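Local coordinates for protein fumarylacetoacetate hydrolase (PDB 5TI1) that probably hydrolyses fumarylacetoacetate to fumarate and acetoacetate, the last step of phenylalanine and tyrosine breakdown, and binds a magnesium ion, at residues B[350-353]-B[354-357]; B[245-248]-B[249-253]; B[193-196]-B[197-200]. All coordinates share one frame; numbering follows the deposited sequence.

In the fold
Contacts 1 and 2 are neighbours, their centres about 10 Å apart, and they touch: helix 353-362 lies against the short helix 245-248, with A354 O 3.5 Å from A248 CB and L357 CD2 3.5 Å from A248 O. Contact 3 lies across the chain's centre from both, its centre about 26 Å from that of contact 1 and about 28 Å from that of contact 2. Contacts 2 and 3 reach the same mixed sheet, through strands 252-263 and 193-195. The metal sites come closest to contacts 1 and 3: the Q356 side chain is about 10 Å from the magnesium ion, and that of V194 about 9 Å from the sodium ion. Contact 2 lies away from the metal and substrate sites.

Contact 1. Residues B[350-353]-B[354-357]; sequences YWTM and AQQL
T352 and Q355 exchange two hydrogen bonds, each side chain serving the other's backbone N. T352 OG1 accepts from Q355 N at 3.1 Å, with an N-H...O angle of 164°. In return T352 N donates to Q355 OE1 at 3.1 Å, reaching a lone pair in the amide's carbonyl plane. The T352 hydroxyl faces the helix because chi1 (66°) sets OG1 between its own backbone N and carbonyl carbon. The Q355 chain starts beside its backbone N and then runs extended, passing OG1 with CG at 3.4 Å before the amide reaches T352 N. This reciprocal pair is a capping box: T352 is the N-cap of helix 353-362, and the box occupies two amide N-H groups that have no preceding helical turn to pair with. Behind it the regular helix bonding starts, Q356 N to T352 O and L357 N to M353 O, both 2.9 Å. The Q355 side chain crosses that of W351 at about a right angle; the amide plane is turned 54° from the indole, with OE1 obliquely placed 3.3 Å from W351 CE3. Y350 lies against one face of that indole, CD1 being offset toward the rim. Second-shell bonds fix the rotation of these groups: Q355 NE2 donates to L314 O and Q306 OE1, which leaves OE1 turned to T352 N, T352 OG1 is also bonded to H316 NE2, and W351 NE1 is held by W179 O. Q356 lays CG 3.1 Å from T352 O and sends NE2 to S156 OG, next in sequence to Y155, a predicted substrate-binding residue. M353 packs on F231, I252 and M255 of strands 223-233 and 252-263, and A354 and L357 reach helix 245-248.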
# COMPACT_ATOMS: atom_id res chain seq x y z
N TYR B 350 6.84 14.22 18.59
CA TYR B 350 6.48 13.61 19.87
C TYR B 350 6.72 12.10 19.87
O TYR B 350 7.07 11.53 20.90
CB TYR B 350 5.01 13.92 20.17
CG TYR B 350 4.55 13.63 21.58
CD1 TYR B 350 4.01 12.40 21.92
CD2 TYR B 350 4.61 14.61 22.56
CE1 TYR B 350 3.56 12.13 23.21
CE2 TYR B 350 4.16 14.36 23.85
CZ TYR B 350 3.64 13.12 24.17
OH TYR B 350 3.20 12.87 25.45
N TRP B 351 6.50 11.44 18.74
CA TRP B 351 6.73 10.00 18.62
C TRP B 351 7.93 9.76 17.71
O TRP B 351 8.01 10.34 16.62
CB TRP B 351 5.50 9.28 18.05
CG TRP B 351 4.27 9.34 18.92
CD1 TRP B 351 3.18 10.15 18.75
CD2 TRP B 351 3.99 8.55 20.09
NE1 TRP B 351 2.25 9.91 19.73
CE2 TRP B 351 2.72 8.94 20.57
CE3 TRP B 351 4.69 7.55 20.78
CZ2 TRP B 351 2.14 8.36 21.71
CZ3 TRP B 351 4.11 6.98 21.91
CH2 TRP B 351 2.85 7.39 22.36
N THR B 352 8.86 8.93 18.15
CA THR B 352 10.05 8.66 17.35
C THR B 352 9.76 7.62 16.28
O THR B 352 8.72 6.95 16.27
CB THR B 352 11.19 8.16 18.23
OG1 THR B 352 10.82 6.88 18.77
CG2 THR B 352 11.44 9.15 19.36
N MET B 353 10.73 7.47 15.36
CA MET B 353 10.67 6.40 14.37
C MET B 353 10.59 5.03 15.02
O MET B 353 9.84 4.16 14.58
CB MET B 353 11.89 6.49 13.45
CG MET B 353 11.91 7.71 12.55
SD MET B 353 13.43 7.78 11.57
CE MET B 353 14.62 8.25 12.83
N ALA B 354 11.39 4.81 16.08
CA ALA B 354 11.35 3.54 16.78
C ALA B 354 9.94 3.25 17.29
O ALA B 354 9.41 2.14 17.12
CB ALA B 354 12.36 3.54 17.93
N GLN B 355 9.32 4.25 17.91
CA GLN B 355 7.99 4.06 18.45
C GLN B 355 6.97 3.83 17.34
O GLN B 355 6.08 2.99 17.47
CB GLN B 355 7.60 5.26 19.31
CG GLN B 355 8.44 5.35 20.58
CD GLN B 355 8.15 6.59 21.38
OE1 GLN B 355 8.02 7.69 20.82
NE2 GLN B 355 8.05 6.44 22.70
N GLN B 356 7.12 4.55 16.23
CA GLN B 356 6.20 4.40 15.11
C GLN B 356 6.25 2.98 14.55
O GLN B 356 5.22 2.36 14.31
CB GLN B 356 6.51 5.43 14.03
CG GLN B 356 6.17 6.86 14.43
CD GLN B 356 6.76 7.89 13.48
OE1 GLN B 356 7.78 7.65 12.84
NE2 GLN B 356 6.11 9.05 13.38
N LEU B 357 7.46 2.46 14.34
CA LEU B 357 7.60 1.11 13.81
C LEU B 357 7.10 0.08 14.82
O LEU B 357 6.43 -0.90 14.45
CB LEU B 357 9.06 0.84 13.45
CG LEU B 357 9.35 -0.48 12.75
CD1 LEU B 357 8.56 -0.56 11.42
CD2 LEU B 357 10.85 -0.64 12.54

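Contact 2. Residues B[245-248]-B[249-253]; sequences CADA and EAHIF
The short, weakly bonded helix 245-248 runs through a 3-10 turn, 249-251, into strand 252-263 of the mixed sheet that also holds strand 223-233, and this contact spans the junction. D247 and H251, four residues apart, join their side chains across it. H251 NE2 donates to D247 OD2 at 2.9 Å, with an N-H...O angle of 152°. The carboxylate and imidazole planes stand 83° apart, so the two groups use different approaches: OD2 lies near the ring plane, at the ring's edge, whereas NE2 meets the carboxylate from above its plane. D247 can present OD2 there because its CG is anti to the backbone N (chi1 -176°), which carries the carboxylate forward along the chain. The same ring edge approaches the backbone, with H251 CD2 3.2 Å from D247 O. Main-chain bonds close the turn: H251 N reaches A248 O at 2.9 Å, and A250 N makes a weak bond to D247 O. Two waters take the place of the missing regular helix bonds. Water 1 links C245 O to E249 N, and water 2 donates to A246 O and accepts from A250 N at 3.0 Å. Around the junction, A248 packs on A354 and H251 on L357 of helix 353-362. The end of the E249 side chain leads away from 245-248, its carboxylate bonded to H320 ND1 and in a salt bridge with R300. H251 ND1 donates to A235 O, in the segment that follows strand 223-233. Since ND1 meets a carbonyl and NE2 a carboxylate, both ring nitrogens act as donors, which is consistent with a protonated, positively charged imidazole whose charge D247 would help to balance.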
# COMPACT_ATOMS: atom_id res chain seq x y z
N CYS B 245 10.27 -1.94 20.47
CA CYS B 245 10.72 -0.56 20.34
C CYS B 245 12.24 -0.49 20.40
O CYS B 245 12.86 0.23 19.61
CB CYS B 245 10.09 0.31 21.42
SG CYS B 245 10.23 2.06 21.07
N ALA B 246 12.84 -1.26 21.31
CA ALA B 246 14.30 -1.25 21.43
C ALA B 246 14.98 -1.79 20.18
O ALA B 246 16.11 -1.39 19.87
CB ALA B 246 14.71 -2.07 22.66
N ASP B 247 14.33 -2.69 19.46
CA ASP B 247 14.91 -3.31 18.28
C ASP B 247 14.60 -2.54 17.00
O ASP B 247 15.18 -2.85 15.95
CB ASP B 247 14.41 -4.76 18.15
CG ASP B 247 15.05 -5.52 16.99
OD1 ASP B 247 16.28 -5.45 16.83
OD2 ASP B 247 14.30 -6.20 16.25
N ALA B 248 13.76 -1.52 17.09
CA ALA B 248 13.14 -0.93 15.90
C ALA B 248 14.17 -0.30 14.97
O ALA B 248 14.15 -0.53 13.76
CB ALA B 248 12.09 0.09 16.33
N GLU B 249 15.09 0.52 15.52
CA GLU B 249 15.97 1.32 14.68
C GLU B 249 16.89 0.46 13.83
O GLU B 249 17.29 0.87 12.73
CB GLU B 249 16.78 2.31 15.53
CG GLU B 249 15.98 3.50 16.03
CD GLU B 249 16.84 4.52 16.76
OE1 GLU B 249 18.07 4.52 16.54
OE2 GLU B 249 16.30 5.32 17.55
N ALA B 250 17.23 -0.74 14.31
CA ALA B 250 18.06 -1.65 13.53
C ALA B 250 17.37 -2.10 12.24
O ALA B 250 18.04 -2.59 11.33
CB ALA B 250 18.43 -2.87 14.37
N HIS B 251 16.05 -1.94 12.15
CA HIS B 251 15.33 -2.25 10.92
C HIS B 251 15.31 -1.10 9.92
O HIS B 251 14.87 -1.31 8.79
CB HIS B 251 13.89 -2.66 11.25
CG HIS B 251 13.78 -3.94 12.02
ND1 HIS B 251 13.18 -5.07 11.52
CD2 HIS B 251 14.21 -4.26 13.26
CE1 HIS B 251 13.22 -6.04 12.42
NE2 HIS B 251 13.85 -5.57 13.49
N ILE B 252 15.79 0.09 10.30
CA ILE B 252 15.68 1.29 9.47
C ILE B 252 16.97 1.50 8.69
O ILE B 252 18.07 1.48 9.27
CB ILE B 252 15.34 2.52 10.32
CG1 ILE B 252 14.05 2.30 11.10
CG2 ILE B 252 15.24 3.77 9.44
CD1 ILE B 252 13.62 3.48 11.93
N PHE B 253 16.85 1.73 7.38
CA PHE B 253 18.00 1.95 6.52
C PHE B 253 18.41 3.42 6.46
O PHE B 253 19.58 3.75 6.61
CB PHE B 253 17.69 1.43 5.11
CG PHE B 253 18.74 1.76 4.08
CD1 PHE B 253 20.02 1.24 4.19
CD2 PHE B 253 18.43 2.59 3.00
CE1 PHE B 253 21.00 1.55 3.25
CE2 PHE B 253 19.40 2.91 2.05
CZ PHE B 253 20.68 2.38 2.17
O HOH W 1 15.17 1.31 18.32
O HOH W 2 17.28 -0.99 17.27

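Contact 3. Residues B[193-196]-B[197-200]; sequences VVVS and GTPV
A tight turn at the protein surface makes this contact, where strand 193-195, outermost in its mixed sheet within this chain, ends and the chain turns toward strand 200-207 of another sheet. Its hub is the carbonyl of V195, which takes two bonds from one residue. T198 OG1 donates to V195 O at 2.7 Å, and T198 N donates to the same oxygen at 3.2 Å with an N-H...O angle of 155°. Both donors lie in the carbonyl plane. T198 supplies the two together because chi1 (-51°) keeps OG1 beside its own backbone N; the two donors grip V195 O, and the OG1 bond holds the T198 rotamer, which leaves CB and CG2 for V194. The V194 and T198 side chains cross at about a right angle, with V194 CG2 3.7 Å from T198 CB and 4.0 Å from T198 CG2. V194 thus meets the threonine with CG2 and CB, the latter coming within 3.7 Å of T198 OG1. V195 touches the hydroxyl more lightly, through CG1 at 4.0 Å. At the turn's corner S196 CB is directed away from 197-200 overall; S196 OG accepts from A436 N of strand 429-440, and the G197 backbone bonds to A436 as well. G197 has a positive phi (100°), where a beta carbon would clash with S196 O. On the sheet side V194 pairs through its backbone with T284 and I286 of strand 284-292. T284 is a predicted magnesium ligand and part of the observed sodium site; V194 also packs on L239 of the second subunit. Residues 195-198 form a type II beta turn with glycine at its third position, a usual place for glycine in this turn, and here it takes the chain from one sheet to the next.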
# COMPACT_ATOMS: atom_id res chain seq x y z
N VAL B 193 3.73 7.56 -4.91
CA VAL B 193 4.95 8.21 -4.42
C VAL B 193 5.86 8.43 -5.61
O VAL B 193 6.23 7.47 -6.29
CB VAL B 193 5.64 7.40 -3.32
CG1 VAL B 193 6.90 8.14 -2.85
CG2 VAL B 193 4.69 7.13 -2.17
N VAL B 194 6.22 9.69 -5.88
CA VAL B 194 7.03 10.06 -7.03
C VAL B 194 8.26 10.83 -6.56
O VAL B 194 8.27 11.43 -5.48
CB VAL B 194 6.23 10.91 -8.04
CG1 VAL B 194 5.00 10.14 -8.50
CG2 VAL B 194 5.82 12.23 -7.40
N VAL B 195 9.29 10.83 -7.41
CA VAL B 195 10.55 11.47 -7.06
C VAL B 195 10.48 12.98 -7.29
O VAL B 195 9.69 13.47 -8.10
CB VAL B 195 11.73 10.84 -7.84
CG1 VAL B 195 11.70 11.29 -9.30
CG2 VAL B 195 13.08 11.19 -7.19
N SER B 196 11.34 13.70 -6.57
CA SER B 196 11.47 15.15 -6.70
C SER B 196 11.57 15.58 -8.16
O SER B 196 12.27 14.95 -8.96
CB SER B 196 12.71 15.61 -5.92
OG SER B 196 12.88 17.01 -5.99
N GLY B 197 10.86 16.66 -8.50
CA GLY B 197 10.81 17.18 -9.86
C GLY B 197 9.57 16.78 -10.63
O GLY B 197 9.26 17.41 -11.65
N THR B 198 8.85 15.78 -10.18
CA THR B 198 7.65 15.34 -10.88
C THR B 198 6.58 16.41 -10.71
O THR B 198 6.27 16.78 -9.57
CB THR B 198 7.14 14.00 -10.33
OG1 THR B 198 8.21 13.05 -10.30
CG2 THR B 198 6.02 13.49 -11.20
N PRO B 199 6.01 16.94 -11.79
CA PRO B 199 4.89 17.87 -11.64
C PRO B 199 3.68 17.18 -11.03
O PRO B 199 3.45 15.98 -11.23
CB PRO B 199 4.61 18.33 -13.08
CG PRO B 199 5.14 17.24 -13.93
CD PRO B 199 6.34 16.69 -13.20
N VAL B 200 2.90 17.95 -10.29
CA VAL B 200 1.76 17.42 -9.55
C VAL B 200 0.52 18.13 -10.03
O VAL B 200 0.43 19.37 -9.96
CB VAL B 200 1.93 17.61 -8.03
CG1 VAL B 200 0.66 17.18 -7.32
CG2 VAL B 200 3.13 16.82 -7.54